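Local coordinates for SusD homolog (Bacteroides thetaiotaomicron VPI-5482, PDB 3IV0), which is of unknown function but, as a SusD-family outer-membrane protein, probably binds glycans at the cell surface for uptake, at residues A[289-294]-A[338-343]; A[342-347]-A[356-361]. All blocks are in the same frame, centred on the assembly; numbering follows the deposited sequence. Where two conformers were deposited one is given.

Contact 1: residues A[289-294]-A[338-343]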
ATOM      1  N   SER A 289     -16.613  -1.214 -10.120  1.00 13.66           N
ATOM      2  CA  SER A 289     -18.040  -1.255  -9.768  1.00 13.38           C
ATOM      3  C   SER A 289     -18.872  -0.565 -10.816  1.00 14.20           C
ATOM      4  O   SER A 289     -18.398   0.358 -11.479  1.00 14.14           O
ATOM      5  CB  SER A 289     -18.277  -0.540  -8.431  1.00 14.02           C
ATOM      6  OG  SER A 289     -17.553  -1.165  -7.378  1.00 14.31           O
ATOM      7  N   TYR A 290     -20.127  -0.992 -10.961  1.00 15.35           N
ATOM      8  CA  TYR A 290     -21.052  -0.295 -11.856  1.00 15.58           C
ATOM      9  C   TYR A 290     -22.467  -0.157 -11.303  1.00 15.50           C
ATOM     10  O   TYR A 290     -23.087   0.874 -11.502  1.00 16.50           O
ATOM     11  CB  TYR A 290     -21.087  -0.961 -13.255  1.00 19.49           C
ATOM     12  CG  TYR A 290     -21.772  -2.315 -13.312  1.00 20.24           C
ATOM     13  CD1 TYR A 290     -21.081  -3.490 -13.062  1.00 20.58           C
ATOM     14  CD2 TYR A 290     -23.127  -2.414 -13.624  1.00 20.91           C
ATOM     15  CE1 TYR A 290     -21.708  -4.712 -13.095  1.00 25.47           C
ATOM     16  CE2 TYR A 290     -23.759  -3.641 -13.652  1.00 22.09           C
ATOM     17  CZ  TYR A 290     -23.051  -4.780 -13.394  1.00 24.57           C
ATOM     18  OH  TYR A 290     -23.665  -6.014 -13.423  1.00 26.73           O
ATOM     19  N   SER A 291     -22.964  -1.187 -10.636  1.00 16.53           N
ATOM     20  CA  SER A 291     -24.403  -1.239 -10.349  1.00 18.02           C
ATOM     21  C   SER A 291     -24.797  -0.171  -9.324  1.00 20.71           C
ATOM     22  O   SER A 291     -25.889   0.399  -9.375  1.00 22.17           O
ATOM     23  CB  SER A 291     -24.815  -2.636  -9.898  1.00 18.20           C
ATOM     24  OG  SER A 291     -24.202  -3.022  -8.681  1.00 19.53           O
ATOM     25  N   CYS A 292     -23.896   0.138  -8.402  1.00 19.42           N
ATOM     26  CA  CYS A 292     -24.169   1.172  -7.397  1.00 20.64           C
ATOM     27  C   CYS A 292     -23.746   2.576  -7.827  1.00 20.40           C
ATOM     28  O   CYS A 292     -23.985   3.540  -7.108  1.00 22.51           O
ATOM     29  CB  CYS A 292     -23.475   0.796  -6.088  1.00 20.87           C
ATOM     30  SG  CYS A 292     -21.666   0.596  -6.264  1.00 20.95           S
ATOM     31  N   LEU A 293     -23.145   2.697  -9.014  1.00 21.21           N
ATOM     32  CA  LEU A 293     -22.658   3.978  -9.538  1.00 21.22           C
ATOM     33  C   LEU A 293     -23.490   4.459 -10.719  1.00 20.80           C
ATOM     34  O   LEU A 293     -23.153   5.447 -11.367  1.00 20.47           O
ATOM     35  CB  LEU A 293     -21.178   3.849  -9.983  1.00 18.10           C
ATOM     36  CG  LEU A 293     -20.119   3.497  -8.931  1.00 17.27           C
ATOM     37  CD1 LEU A 293     -18.744   3.377  -9.578  1.00 17.12           C
ATOM     38  CD2 LEU A 293     -20.130   4.542  -7.800  1.00 20.68           C
ATOM     39  N   ASN A 294     -24.641   3.856 -10.987  0.60 25.54           N
ATOM     40  CA  ASN A 294     -25.448   4.301 -12.137  0.60 27.12           C
ATOM     41  C   ASN A 294     -24.659   4.245 -13.464  0.60 25.98           C
ATOM     42  O   ASN A 294     -24.753   5.189 -14.255  0.60 27.81           O
ATOM     43  CB  ASN A 294     -25.953   5.745 -11.954  0.60 26.85           C
ATOM     44  CG  ASN A 294     -26.688   5.966 -10.643  0.60 31.98           C
ATOM     45  OD1 ASN A 294     -26.392   6.915  -9.911  0.60 42.92           O
ATOM     46  ND2 ASN A 294     -27.655   5.112 -10.346  0.60 19.06           N
ATOM     47  N   PRO A 338     -21.232  -7.080 -18.006  1.00 21.48           N
ATOM     48  CA  PRO A 338     -20.159  -6.659 -17.098  1.00 21.72           C
ATOM     49  C   PRO A 338     -20.088  -7.456 -15.811  1.00 22.00           C
ATOM     50  O   PRO A 338     -21.044  -8.102 -15.430  1.00 21.76           O
ATOM     51  CB  PRO A 338     -20.538  -5.223 -16.791  1.00 22.86           C
ATOM     52  CG  PRO A 338     -22.020  -5.203 -16.862  1.00 24.95           C
ATOM     53  CD  PRO A 338     -22.347  -6.119 -18.013  1.00 21.77           C
ATOM     54  N   LYS A 339     -18.959  -7.369 -15.112  1.00 19.74           N
ATOM     55  CA  LYS A 339     -18.861  -7.962 -13.790  1.00 17.85           C
ATOM     56  C   LYS A 339     -18.172  -6.972 -12.857  1.00 14.88           C
ATOM     57  O   LYS A 339     -17.431  -6.102 -13.324  1.00 17.44           O
ATOM     58  CB  LYS A 339     -18.118  -9.273 -13.799  1.00 18.66           C
ATOM     59  CG  LYS A 339     -16.718  -9.203 -14.276  1.00 21.73           C
ATOM     60  CD  LYS A 339     -16.171 -10.626 -14.305  1.00 22.85           C
ATOM     61  CE  LYS A 339     -14.770 -10.708 -14.783  1.00 23.36           C
ATOM     62  NZ  LYS A 339     -14.251 -12.131 -14.679  1.00 18.96           N
ATOM     63  N   GLU A 340     -18.493  -7.074 -11.586  1.00 13.73           N
ATOM     64  CA  GLU A 340     -17.984  -6.107 -10.614  1.00 14.61           C
ATOM     65  C   GLU A 340     -17.482  -6.781  -9.369  1.00 15.13           C
ATOM     66  O   GLU A 340     -17.806  -7.923  -9.069  1.00 15.27           O
ATOM     67  CB  GLU A 340     -19.039  -5.073 -10.277  1.00 16.99           C
ATOM     68  CG  GLU A 340     -20.312  -5.612  -9.687  1.00 16.75           C
ATOM     69  CD  GLU A 340     -21.386  -4.551  -9.514  1.00 18.22           C
ATOM     70  OE1 GLU A 340     -21.115  -3.336  -9.719  1.00 17.03           O
ATOM     71  OE2 GLU A 340     -22.533  -4.952  -9.162  1.00 19.93           O
ATOM     72  N   ILE A 341     -16.642  -6.043  -8.637  1.00 13.78           N
ATOM     73  CA  ILE A 341     -16.110  -6.473  -7.357  1.00 12.93           C
ATOM     74  C   ILE A 341     -16.749  -5.617  -6.276  1.00 12.44           C
ATOM     75  O   ILE A 341     -16.712  -4.389  -6.389  1.00 13.49           O
ATOM     76  CB  ILE A 341     -14.581  -6.291  -7.354  1.00 13.80           C
ATOM     77  CG1 ILE A 341     -13.977  -7.260  -8.359  1.00 14.62           C
ATOM     78  CG2 ILE A 341     -14.020  -6.482  -5.955  1.00 14.11           C
ATOM     79  CD1 ILE A 341     -12.471  -7.055  -8.619  1.00 17.17           C
ATOM     80  N   LYS A 342     -17.344  -6.237  -5.270  1.00 12.95           N
ATOM     81  CA  LYS A 342     -18.130  -5.560  -4.258  1.00 13.27           C
ATOM     82  C   LYS A 342     -17.483  -5.546  -2.854  1.00 11.29           C
ATOM     83  O   LYS A 342     -18.040  -5.055  -1.877  1.00 12.53           O
ATOM     84  CB  LYS A 342     -19.526  -6.185  -4.181  1.00 14.22           C
ATOM     85  CG  LYS A 342     -19.543  -7.575  -3.724  1.00 16.71           C
ATOM     86  CD  LYS A 342     -21.006  -8.101  -3.717  1.00 23.78           C
ATOM     87  CE  LYS A 342     -21.077  -9.544  -3.278  1.00 27.44           C
ATOM     88  NZ  LYS A 342     -22.468 -10.052  -3.348  1.00 29.92           N
ATOM     89  N   LYS A 343     -16.244  -6.014  -2.825  1.00 11.73           N
ATOM     90  CA  LYS A 343     -15.443  -6.121  -1.597  1.00 11.53           C
ATOM     91  C   LYS A 343     -15.453  -4.846  -0.764  1.00 11.59           C
ATOM     92  O   LYS A 343     -15.555  -4.907   0.435  1.00 12.44           O
ATOM     93  CB  LYS A 343     -13.987  -6.443  -1.976  1.00 11.78           C
ATOM     94  CG  LYS A 343     -12.995  -6.464  -0.810  1.00 12.34           C
ATOM     95  CD  LYS A 343     -11.636  -6.933  -1.247  1.00 10.39           C
ATOM     96  CE  LYS A 343     -10.635  -6.802  -0.102  1.00 10.08           C
ATOM     97  NZ  LYS A 343      -9.275  -7.261  -0.482  1.00 10.93           N
TER
HETATM   98  O   HOH W   1     -23.322  -7.326 -10.243  1.00 36.11           O

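Contact 2: residues A[342-347]-A[356-361]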
ATOM      1  N   LYS A 342     -17.344  -6.237  -5.270  1.00 12.95           N
ATOM      2  CA  LYS A 342     -18.130  -5.560  -4.258  1.00 13.27           C
ATOM      3  C   LYS A 342     -17.483  -5.546  -2.854  1.00 11.29           C
ATOM      4  O   LYS A 342     -18.040  -5.055  -1.877  1.00 12.53           O
ATOM      5  CB  LYS A 342     -19.526  -6.185  -4.181  1.00 14.22           C
ATOM      6  CG  LYS A 342     -19.543  -7.575  -3.724  1.00 16.71           C
ATOM      7  CD  LYS A 342     -21.006  -8.101  -3.717  1.00 23.78           C
ATOM      8  CE  LYS A 342     -21.077  -9.544  -3.278  1.00 27.44           C
ATOM      9  NZ  LYS A 342     -22.468 -10.052  -3.348  1.00 29.92           N
ATOM     10  N   LYS A 343     -16.244  -6.014  -2.825  1.00 11.73           N
ATOM     11  CA  LYS A 343     -15.443  -6.121  -1.597  1.00 11.53           C
ATOM     12  C   LYS A 343     -15.453  -4.846  -0.764  1.00 11.59           C
ATOM     13  O   LYS A 343     -15.555  -4.907   0.435  1.00 12.44           O
ATOM     14  CB  LYS A 343     -13.987  -6.443  -1.976  1.00 11.78           C
ATOM     15  CG  LYS A 343     -12.995  -6.464  -0.810  1.00 12.34           C
ATOM     16  CD  LYS A 343     -11.636  -6.933  -1.247  1.00 10.39           C
ATOM     17  CE  LYS A 343     -10.635  -6.802  -0.102  1.00 10.08           C
ATOM     18  NZ  LYS A 343      -9.275  -7.261  -0.482  1.00 10.93           N
ATOM     19  N   PHE A 344     -15.331  -3.691  -1.409  1.00 12.00           N
ATOM     20  CA  PHE A 344     -15.126  -2.439  -0.681  1.00 12.33           C
ATOM     21  C   PHE A 344     -16.381  -1.603  -0.505  1.00 11.91           C
ATOM     22  O   PHE A 344     -16.301  -0.445  -0.109  1.00 13.25           O
ATOM     23  CB  PHE A 344     -14.081  -1.609  -1.422  1.00 11.35           C
ATOM     24  CG  PHE A 344     -12.732  -2.283  -1.518  1.00 10.65           C
ATOM     25  CD1 PHE A 344     -11.823  -2.156  -0.504  1.00 12.48           C
ATOM     26  CD2 PHE A 344     -12.393  -3.036  -2.615  1.00 11.32           C
ATOM     27  CE1 PHE A 344     -10.609  -2.820  -0.568  1.00 11.55           C
ATOM     28  CE2 PHE A 344     -11.183  -3.681  -2.713  1.00 11.84           C
ATOM     29  CZ  PHE A 344     -10.281  -3.579  -1.688  1.00 11.74           C
ATOM     30  N   TRP A 345     -17.548  -2.111  -0.910  1.00 13.46           N
ATOM     31  CA  TRP A 345     -18.717  -1.231  -0.947  1.00 13.12           C
ATOM     32  C   TRP A 345     -19.065  -0.622   0.401  1.00 12.92           C
ATOM     33  O   TRP A 345     -19.339  -1.301   1.373  1.00 14.60           O
ATOM     34  CB  TRP A 345     -19.923  -1.929  -1.564  1.00 13.29           C
ATOM     35  CG  TRP A 345     -19.798  -2.138  -3.026  1.00 13.95           C
ATOM     36  CD1 TRP A 345     -18.786  -1.737  -3.832  1.00 13.65           C
ATOM     37  CD2 TRP A 345     -20.763  -2.766  -3.863  1.00 14.50           C
ATOM     38  NE1 TRP A 345     -19.032  -2.111  -5.123  1.00 14.06           N
ATOM     39  CE2 TRP A 345     -20.253  -2.737  -5.175  1.00 14.13           C
ATOM     40  CE3 TRP A 345     -22.007  -3.344  -3.629  1.00 17.51           C
ATOM     41  CZ2 TRP A 345     -20.945  -3.297  -6.265  1.00 16.68           C
ATOM     42  CZ3 TRP A 345     -22.702  -3.893  -4.711  1.00 19.48           C
ATOM     43  CH2 TRP A 345     -22.176  -3.856  -6.001  1.00 18.93           C
ATOM     44  N   ASN A 346     -19.028   0.694   0.392  1.00 12.74           N
ATOM     45  CA  ASN A 346     -19.499   1.592   1.437  1.00 13.27           C
ATOM     46  C   ASN A 346     -19.943   2.819   0.660  1.00 12.86           C
ATOM     47  O   ASN A 346     -19.213   3.787   0.450  1.00 13.21           O
ATOM     48  CB  ASN A 346     -18.391   1.928   2.413  1.00 13.51           C
ATOM     49  CG  ASN A 346     -18.320   0.936   3.556  1.00 14.50           C
ATOM     50  OD1 ASN A 346     -19.320   0.744   4.269  1.00 18.71           O
ATOM     51  ND2 ASN A 346     -17.178   0.257   3.703  1.00 15.06           N
ATOM     52  N   ILE A 347     -21.178   2.756   0.195  1.00 14.93           N
ATOM     53  CA  ILE A 347     -21.642   3.666  -0.824  1.00 15.41           C
ATOM     54  C   ILE A 347     -22.132   4.980  -0.203  1.00 17.56           C
ATOM     55  O   ILE A 347     -22.758   4.955   0.853  1.00 19.28           O
ATOM     56  CB  ILE A 347     -22.781   2.986  -1.610  1.00 17.45           C
ATOM     57  CG1 ILE A 347     -22.267   1.738  -2.354  1.00 18.96           C
ATOM     58  CG2 ILE A 347     -23.389   3.964  -2.589  1.00 20.16           C
ATOM     59  CD1 ILE A 347     -23.352   0.663  -2.570  1.00 21.12           C
ATOM     60  N   THR A 356     -20.017   7.653  -4.784  1.00 14.05           N
ATOM     61  CA  THR A 356     -18.850   6.774  -4.712  1.00 13.54           C
ATOM     62  C   THR A 356     -19.267   5.449  -4.118  1.00 14.70           C
ATOM     63  O   THR A 356     -20.110   5.368  -3.219  1.00 14.27           O
ATOM     64  CB  THR A 356     -17.695   7.384  -3.871  1.00 14.87           C
ATOM     65  OG1 THR A 356     -16.583   6.474  -3.818  1.00 13.61           O
ATOM     66  CG2 THR A 356     -18.122   7.680  -2.475  1.00 16.84           C
ATOM     67  N   SER A 357     -18.612   4.407  -4.593  1.00 12.86           N
ATOM     68  CA  SER A 357     -18.835   3.089  -4.030  1.00 12.75           C
ATOM     69  C   SER A 357     -18.030   2.823  -2.780  1.00 12.53           C
ATOM     70  O   SER A 357     -18.236   1.805  -2.127  1.00 13.68           O
ATOM     71  CB  SER A 357     -18.552   1.989  -5.059  1.00 13.39           C
ATOM     72  OG  SER A 357     -17.145   1.885  -5.324  1.00 14.12           O
ATOM     73  N   ASN A 358     -17.084   3.717  -2.467  1.00 12.64           N
ATOM     74  CA  ASN A 358     -16.243   3.522  -1.309  1.00 12.31           C
ATOM     75  C   ASN A 358     -15.886   4.843  -0.628  1.00 12.49           C
ATOM     76  O   ASN A 358     -14.906   5.493  -0.986  1.00 12.63           O
ATOM     77  CB  ASN A 358     -14.991   2.715  -1.667  1.00 12.05           C
ATOM     78  CG  ASN A 358     -14.178   2.358  -0.430  1.00 12.18           C
ATOM     79  OD1 ASN A 358     -14.585   2.687   0.685  1.00 12.33           O
ATOM     80  ND2 ASN A 358     -13.070   1.647  -0.609  1.00 12.34           N
ATOM     81  N   SER A 359     -16.697   5.228   0.350  1.00 11.05           N
ATOM     82  CA  SER A 359     -16.468   6.398   1.189  1.00 12.91           C
ATOM     83  C   SER A 359     -15.469   6.140   2.301  1.00 12.55           C
ATOM     84  O   SER A 359     -15.153   7.039   3.100  1.00 13.21           O
ATOM     85  CB  SER A 359     -17.797   6.820   1.820  1.00 14.55           C
ATOM     86  OG  SER A 359     -18.220   5.819   2.725  1.00 16.51           O
ATOM     87  N   GLY A 360     -14.905   4.945   2.345  1.00 12.02           N
ATOM     88  CA  GLY A 360     -14.011   4.554   3.416  1.00 11.39           C
ATOM     89  C   GLY A 360     -12.596   5.038   3.239  1.00 11.87           C
ATOM     90  O   GLY A 360     -12.204   5.535   2.188  1.00 12.23           O
ATOM     91  N   ASN A 361     -11.817   4.864   4.292  1.00 11.69           N
ATOM     92  CA  ASN A 361     -10.362   5.103   4.241  1.00 11.27           C
ATOM     93  C   ASN A 361      -9.713   4.128   3.286  1.00 12.50           C
ATOM     94  O   ASN A 361     -10.228   3.048   3.068  1.00 13.69           O
ATOM     95  CB  ASN A 361      -9.736   4.924   5.640  1.00 11.28           C
ATOM     96  CG  ASN A 361     -10.269   5.874   6.675  1.00 11.44           C
ATOM     97  OD1 ASN A 361     -10.881   6.897   6.359  1.00 12.60           O
ATOM     98  ND2 ASN A 361     -10.046   5.538   7.926  1.00 12.14           N
TER
HETATM   99  O   HOH W   2     -15.084   0.384   2.033  1.00 16.36           O
HETATM  100  O   HOH W   3     -20.867   5.006   3.046  1.00 39.62           O

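Contact 1: residues A[289-294]-A[338-343]
Glu340 and Tyr290 meet because both turn their CG between their own backbone N and carbonyl carbon, with chi1 60° in Glu340. Beyond CG the glutamate runs out extended and brings its carboxylate to the main chain of 289-294. The contact joins two loops of the SusD fold: the one that follows helix 284-287 and the one that leads into strand 348-350. Its core is a carboxylate that accepts from consecutive backbone amides. OE1 of Glu340 takes the N-H of Tyr290, N to OE1 2.8 Å, almost straight. Ser291 N lies 3.0 Å from the same Glu340 OE1 and donates from the syn side, 22° out of the carboxylate plane. OE2 of Glu340 receives the hydroxyl OG of Ser291 at 2.6 Å through its syn lone pair. These three bonds fix the rotation of the carboxylate and would be expected to favour its charged form. The carboxylate also stacks against the Tyr290 ring, the two planes 28° apart. Over the opposite face of that ring lies Pro338, in a CH-pi contact with CG 3.9 Å from the ring centroid. The phenol ring is thus sandwiched between proline and carboxylate. With an alanine here in place of Glu340, the N-H groups of Tyr290 and Ser291 and the Ser291 hydroxyl would probably all lose their partner, and the Tyr290 ring its neighbour on the side away from Pro338. Asp325 binds the backbone N of Glu340 from outside the two segments. A water donates to OE2 of Glu340 at 2.7 Å.

Contact 2: residues A[342-347]-A[356-361]
Phe344 lays its CB against the side-chain amide of Asn358, with CB 3.5 Å from ND2. The ring and amide planes are 22° apart. Asn358 reaches this place with CG anti to its backbone N, chi1 -173°. Trp345 meets Ser357 through the pyrrole side of its indole, CD1 lying 3.9 Å from CB of Ser357. Lys342 CB sits over the centre of the indole on one face. The backbones join in a single beta bridge between Asn346 and Asn358, next to the hairpin of strands 348-350 and 354-356. Asn346 N donates to Ser357 O at 2.9 Å, and Ser359 N returns a bond to Asn346 O. Two side chains shape 356-361: OG1 of Thr356 accepts from Asn358 N in an ST turn, and OD1 of Asn358 accepts from Gly360 N in an Asx turn. OG1 of Thr356 and OG of Ser357 also bond to Asp286. A water bridges the segments: it donates to Phe344 O at 2.6 Å and to Asn358 OD1, and accepts from Asn346 ND2, which also bonds to Ser254 O. A second water donates to Ile347 O at 2.9 Å and lies 2.8 Å from Ser359 OG.

In the fold
From the N terminus, the chain first reaches 289-294, just after helix 284-287. It then passes through strand 300-302 and helices 304-310 and 318-323 before 338-343 returns to close the long loop of contact 1. Contact 2 begins on Lys342 and Lys343, which both contacts share. It closes a much shorter loop, around strands 348-350 and 354-356. The two loops follow one another and do not cross. Trp345 links the contacts: its NE1 lies 2.9 Å from Ser289 OG, a probable hydrogen bond, and its CH2 packs on Glu340 and Ser291. Together the contacts tie the region after helix 284-287 to the hairpin ahead of strand 362-366.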